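Local coordinates for DisA protein (Sorangium cellulosum, PDB 6CCA), which is a carbon methyltransferase of a polyketide assembly line, probably installing the gem-dimethyl group during disorazol biosynthesis with methyl groups from S-adenosylmethionine, at residues A23-E35 / Q402-R414. Residues are numbered along the deposited sequence; the frame is centred on the assembly and turned at random.
Sequences ATVHPERFEPLLE and QNVILAESDGVSR
Ala23 opens the contact by laying its CB against one face of the Arg414 guanidinium, 3.4 Å from Arg414 NE, although that arginine is poorly ordered. At Thr24 the two chains pair as antiparallel strands. Thr24 N donates to Ser413 O at 2.8 Å in an almost straight bond, and Ser413 N returns a bond to Thr24 O. The Thr24 and Ser413 side chains share one face of this two-stranded ribbon, while their polar ends find partners outside, Thr24 at Arg324 and Ser413 OG at the carbonyl of Gln320. Val25 sits across from Val412 on the other face as a non-hydrogen-bonded pair, in only loose contact through their CG2 atoms. His26 N then closes the pairing on Gly411 O at 2.9 Å, and the imidazole meets the same carbonyl oxygen obliquely. The turn leading into Val412 is braced from within: Ser409 OG accepts from Gly411 N as an ST turn, and Asp410 OD1 accepts from Val412 N as an Asx turn.

After an excursion from Pro27 to Glu31, the first segment returns at Pro32, whose CB packs 3.4 Å from Glu408 OE2. With CG anti to the backbone N (chi1 175°) and an extended chain beyond it, Glu408 carries its carboxylate up to the backbone of Leu33 and Leu34. There Glu408 OE2 accepts a longish 3.3 Å bond from Leu34 N and a bond from a water that in turn accepts from Leu33 N, while OE1 makes salt bridges to Arg385 and Arg386. The Leu34 side chain points toward strand 402-409, its CD1 4.0 Å from Leu406 CB and its CD2 against the peptide between Ala407 and Glu408. The chain's modelled ends are thus joined in a short antiparallel ribbon, continuing from strand 402-409, which runs antiparallel to 330-337 and also pairs with 384-385 and 387-389, consistent with the reversed seventh strand of the Rossmann-like class I methyltransferase fold.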
loop_
_atom_site.group_PDB
_atom_site.type_symbol
_atom_site.label_atom_id
_atom_site.label_comp_id
_atom_site.label_asym_id
_atom_site.label_seq_id
_atom_site.Cartn_x
_atom_site.Cartn_y
_atom_site.Cartn_z
ATOM N N ALA A 23 -14.441 16.527 -21.847
ATOM C CA ALA A 23 -14.365 15.046 -21.539
ATOM C C ALA A 23 -13.997 14.259 -22.776
ATOM O O ALA A 23 -14.461 14.549 -23.836
ATOM C CB ALA A 23 -15.687 14.549 -20.942
ATOM N N THR A 24 -13.152 13.263 -22.634
ATOM C CA THR A 24 -12.653 12.456 -23.744
ATOM C C THR A 24 -13.369 11.149 -23.659
ATOM O O THR A 24 -13.412 10.572 -22.579
ATOM C CB THR A 24 -11.157 12.146 -23.523
ATOM O OG1 THR A 24 -10.438 13.362 -23.649
ATOM C CG2 THR A 24 -10.581 11.166 -24.558
ATOM N N VAL A 25 -13.982 10.694 -24.743
ATOM C CA VAL A 25 -14.611 9.363 -24.773
ATOM C C VAL A 25 -13.887 8.484 -25.758
ATOM O O VAL A 25 -14.005 8.649 -26.976
ATOM C CB VAL A 25 -16.089 9.476 -25.206
ATOM C CG1 VAL A 25 -16.786 8.129 -25.263
ATOM C CG2 VAL A 25 -16.798 10.485 -24.304
ATOM N N HIS A 26 -13.209 7.453 -25.255
ATOM C CA HIS A 26 -12.488 6.544 -26.127
ATOM C C HIS A 26 -13.449 5.627 -26.822
ATOM O O HIS A 26 -14.493 5.266 -26.231
ATOM C CB HIS A 26 -11.517 5.665 -25.345
ATOM C CG HIS A 26 -10.520 6.409 -24.517
ATOM N ND1 HIS A 26 -9.806 7.489 -25.003
ATOM C CD2 HIS A 26 -10.001 6.138 -23.277
ATOM C CE1 HIS A 26 -8.964 7.908 -24.062
ATOM N NE2 HIS A 26 -9.061 7.106 -23.014
ATOM N N PRO A 27 -13.125 5.201 -28.049
ATOM C CA PRO A 27 -13.938 4.181 -28.716
ATOM C C PRO A 27 -13.788 2.850 -28.059
ATOM O O PRO A 27 -12.727 2.544 -27.461
ATOM C CB PRO A 27 -13.375 4.076 -30.136
ATOM C CG PRO A 27 -12.020 4.696 -30.070
ATOM C CD PRO A 27 -11.955 5.626 -28.847
ATOM N N GLU A 28 -14.824 2.015 -28.168
ATOM C CA GLU A 28 -14.729 0.691 -27.635
ATOM C C GLU A 28 -14.120 -0.267 -28.655
ATOM O O GLU A 28 -14.736 -0.556 -29.703
ATOM C CB GLU A 28 -16.130 0.229 -27.215
ATOM C CG GLU A 28 -16.774 1.180 -26.227
ATOM C CD GLU A 28 -18.085 0.620 -25.653
ATOM O OE1 GLU A 28 -19.119 0.576 -26.368
ATOM O OE2 GLU A 28 -18.067 0.233 -24.493
ATOM N N ARG A 29 -12.930 -0.771 -28.369
ATOM C CA ARG A 29 -12.228 -1.587 -29.296
ATOM C C ARG A 29 -12.310 -3.050 -28.966
ATOM O O ARG A 29 -11.959 -3.886 -29.773
ATOM C CB ARG A 29 -10.778 -1.154 -29.395
ATOM C CG ARG A 29 -10.618 0.332 -29.730
ATOM C CD ARG A 29 -9.142 0.699 -29.805
ATOM N NE ARG A 29 -8.959 2.137 -30.006
ATOM C CZ ARG A 29 -8.995 2.745 -31.186
ATOM N NH1 ARG A 29 -9.243 2.056 -32.294
ATOM N NH2 ARG A 29 -8.805 4.047 -31.268
ATOM N N PHE A 30 -12.801 -3.400 -27.807
ATOM C CA PHE A 30 -13.082 -4.798 -27.506
ATOM C C PHE A 30 -14.198 -4.820 -26.468
ATOM O O PHE A 30 -14.464 -3.817 -25.850
ATOM C CB PHE A 30 -11.809 -5.536 -27.012
ATOM C CG PHE A 30 -11.140 -4.874 -25.799
ATOM C CD1 PHE A 30 -11.518 -5.238 -24.501
ATOM C CD2 PHE A 30 -10.113 -3.926 -25.939
ATOM C CE1 PHE A 30 -10.925 -4.667 -23.365
ATOM C CE2 PHE A 30 -9.499 -3.368 -24.795
ATOM C CZ PHE A 30 -9.936 -3.725 -23.518
ATOM N N GLU A 31 -14.850 -5.961 -26.298
ATOM C CA GLU A 31 -15.966 -6.107 -25.367
ATOM C C GLU A 31 -15.569 -6.148 -23.881
ATOM O O GLU A 31 -14.470 -6.544 -23.560
ATOM C CB GLU A 31 -16.691 -7.419 -25.714
ATOM C CG GLU A 31 -17.414 -7.273 -27.070
ATOM C CD GLU A 31 -18.591 -6.292 -26.997
ATOM O OE1 GLU A 31 -19.688 -6.736 -26.591
ATOM O OE2 GLU A 31 -18.432 -5.073 -27.318
ATOM N N PRO A 32 -16.467 -5.706 -23.007
ATOM C CA PRO A 32 -16.207 -5.762 -21.574
ATOM C C PRO A 32 -15.913 -7.195 -21.195
ATOM O O PRO A 32 -16.611 -8.133 -21.620
ATOM C CB PRO A 32 -17.487 -5.235 -20.946
ATOM C CG PRO A 32 -18.121 -4.390 -22.002
ATOM C CD PRO A 32 -17.737 -5.017 -23.307
ATOM N N LEU A 33 -14.838 -7.402 -20.453
ATOM C CA LEU A 33 -14.498 -8.759 -20.018
ATOM C C LEU A 33 -14.346 -8.994 -18.504
ATOM O O LEU A 33 -14.076 -10.111 -18.080
ATOM C CB LEU A 33 -13.353 -9.332 -20.805
ATOM C CG LEU A 33 -12.000 -8.647 -20.640
ATOM C CD1 LEU A 33 -10.897 -9.679 -20.471
ATOM C CD2 LEU A 33 -11.779 -7.764 -21.862
ATOM N N LEU A 34 -14.474 -7.949 -17.726
ATOM C CA LEU A 34 -14.255 -8.107 -16.310
ATOM C C LEU A 34 -15.303 -8.956 -15.618
ATOM O O LEU A 34 -14.977 -9.808 -14.801
ATOM C CB LEU A 34 -14.139 -6.757 -15.631
ATOM C CG LEU A 34 -13.752 -6.775 -14.138
ATOM C CD1 LEU A 34 -12.524 -7.585 -13.899
ATOM C CD2 LEU A 34 -13.596 -5.368 -13.579
ATOM N N GLU A 35 -16.548 -8.779 -15.982
ATOM C CA GLU A 35 -17.648 -9.511 -15.273
ATOM C C GLU A 35 -17.402 -11.009 -15.322
ATOM O O GLU A 35 -17.464 -11.688 -14.293
ATOM C CB GLU A 35 -18.999 -9.134 -15.931
ATOM C CG GLU A 35 -20.222 -9.862 -15.387
ATOM C CD GLU A 35 -21.548 -9.359 -15.997
ATOM O OE1 GLU A 35 -21.597 -8.382 -16.796
ATOM O OE2 GLU A 35 -22.570 -9.972 -15.644
ATOM N N GLN A 402 -6.000 -5.835 3.802
ATOM C CA GLN A 402 -5.489 -5.701 2.445
ATOM C C GLN A 402 -6.450 -6.358 1.470
ATOM O O GLN A 402 -7.211 -7.334 1.784
ATOM C CB GLN A 402 -4.155 -6.423 2.335
ATOM C CG GLN A 402 -3.365 -6.267 1.073
ATOM C CD GLN A 402 -1.948 -6.786 1.166
ATOM O OE1 GLN A 402 -1.499 -7.290 2.195
ATOM N NE2 GLN A 402 -1.249 -6.723 0.055
ATOM N N ASN A 403 -6.450 -5.826 0.265
ATOM C CA ASN A 403 -7.245 -6.426 -0.818
ATOM C C ASN A 403 -6.702 -6.141 -2.207
ATOM O O ASN A 403 -5.910 -5.159 -2.382
ATOM C CB ASN A 403 -8.719 -6.019 -0.684
ATOM C CG ASN A 403 -9.663 -7.091 -1.265
ATOM O OD1 ASN A 403 -9.222 -8.164 -1.704
ATOM N ND2 ASN A 403 -10.960 -6.785 -1.271
ATOM N N VAL A 404 -7.050 -7.001 -3.154
ATOM C CA VAL A 404 -6.921 -6.673 -4.576
ATOM C C VAL A 404 -8.310 -6.229 -5.098
ATOM O O VAL A 404 -9.363 -6.854 -4.799
ATOM C CB VAL A 404 -6.336 -7.813 -5.343
ATOM C CG1 VAL A 404 -6.555 -7.666 -6.842
ATOM C CG2 VAL A 404 -4.853 -7.950 -5.030
ATOM N N ILE A 405 -8.311 -5.140 -5.828
ATOM C CA ILE A 405 -9.519 -4.478 -6.348
ATOM C C ILE A 405 -9.389 -4.338 -7.843
ATOM O O ILE A 405 -8.391 -3.835 -8.317
ATOM C CB ILE A 405 -9.803 -3.125 -5.689
ATOM C CG1 ILE A 405 -9.830 -3.269 -4.140
ATOM C CG2 ILE A 405 -11.134 -2.557 -6.204
ATOM C CD1 ILE A 405 -8.807 -2.459 -3.469
ATOM N N LEU A 406 -10.358 -4.863 -8.578
ATOM C CA LEU A 406 -10.413 -4.805 -10.052
ATOM C C LEU A 406 -11.524 -3.857 -10.485
ATOM O O LEU A 406 -12.577 -3.803 -9.849
ATOM C CB LEU A 406 -10.670 -6.179 -10.659
ATOM C CG LEU A 406 -9.795 -7.326 -10.101
ATOM C CD1 LEU A 406 -10.244 -8.660 -10.640
ATOM C CD2 LEU A 406 -8.378 -7.118 -10.436
ATOM N N ALA A 407 -11.280 -3.079 -11.523
ATOM C CA ALA A 407 -12.282 -2.131 -11.997
ATOM C C ALA A 407 -12.135 -1.951 -13.526
ATOM O O ALA A 407 -11.014 -1.987 -14.047
ATOM C CB ALA A 407 -12.049 -0.827 -11.334
ATOM N N GLU A 408 -13.272 -1.815 -14.206
ATOM C CA GLU A 408 -13.326 -1.715 -15.679
ATOM C C GLU A 408 -13.649 -0.287 -16.053
ATOM O O GLU A 408 -14.628 0.345 -15.585
ATOM C CB GLU A 408 -14.394 -2.681 -16.186
ATOM C CG GLU A 408 -14.690 -2.647 -17.675
ATOM C CD GLU A 408 -15.764 -3.672 -18.001
ATOM O OE1 GLU A 408 -16.901 -3.232 -18.039
ATOM O OE2 GLU A 408 -15.441 -4.883 -18.228
ATOM N N SER A 409 -12.829 0.271 -16.905
ATOM C CA SER A 409 -13.017 1.651 -17.277
ATOM C C SER A 409 -14.131 1.753 -18.313
ATOM O O SER A 409 -14.180 0.959 -19.226
ATOM C CB SER A 409 -11.769 2.216 -17.938
ATOM O OG SER A 409 -12.020 3.555 -18.266
ATOM N N ASP A 410 -14.976 2.768 -18.171
ATOM C CA ASP A 410 -16.026 3.027 -19.141
ATOM C C ASP A 410 -15.491 3.810 -20.337
ATOM O O ASP A 410 -16.238 4.102 -21.271
ATOM C CB ASP A 410 -17.181 3.789 -18.488
ATOM C CG ASP A 410 -16.822 5.226 -18.164
ATOM O OD1 ASP A 410 -15.628 5.578 -18.260
ATOM O OD2 ASP A 410 -17.734 6.003 -17.814
ATOM N N GLY A 411 -14.203 4.152 -20.317
ATOM C CA GLY A 411 -13.629 4.905 -21.438
ATOM C C GLY A 411 -13.893 6.411 -21.447
ATOM O O GLY A 411 -13.515 7.085 -22.432
ATOM N N VAL A 412 -14.464 6.946 -20.371
ATOM C CA VAL A 412 -14.638 8.425 -20.198
ATOM C C VAL A 412 -13.657 9.080 -19.212
ATOM O O VAL A 412 -13.460 8.590 -18.122
ATOM C CB VAL A 412 -16.030 8.780 -19.734
ATOM C CG1 VAL A 412 -16.195 10.305 -19.783
ATOM C CG2 VAL A 412 -17.075 8.068 -20.573
ATOM N N SER A 413 -12.995 10.152 -19.628
ATOM C CA SER A 413 -11.908 10.750 -18.841
ATOM C C SER A 413 -12.105 12.259 -18.888
ATOM O O SER A 413 -12.271 12.799 -20.008
ATOM C CB SER A 413 -10.523 10.443 -19.476
ATOM O OG SER A 413 -9.502 10.843 -18.580
ATOM N N ARG A 414 -12.073 12.924 -17.723
ATOM C CA ARG A 414 -12.024 14.422 -17.626
ATOM C C ARG A 414 -10.621 14.974 -17.731
ATOM O O ARG A 414 -9.925 14.963 -16.729
ATOM C CB ARG A 414 -12.639 14.909 -16.286
ATOM C CG ARG A 414 -14.139 14.645 -16.184
ATOM C CD ARG A 414 -14.745 14.628 -17.579
ATOM N NE ARG A 414 -16.167 14.376 -17.621
ATOM C CZ ARG A 414 -17.098 15.278 -17.352
ATOM N NH1 ARG A 414 -16.778 16.513 -16.971
ATOM N NH2 ARG A 414 -18.369 14.930 -17.452
HETATM O O HOH W 1 -13.170 -5.388 -19.453
#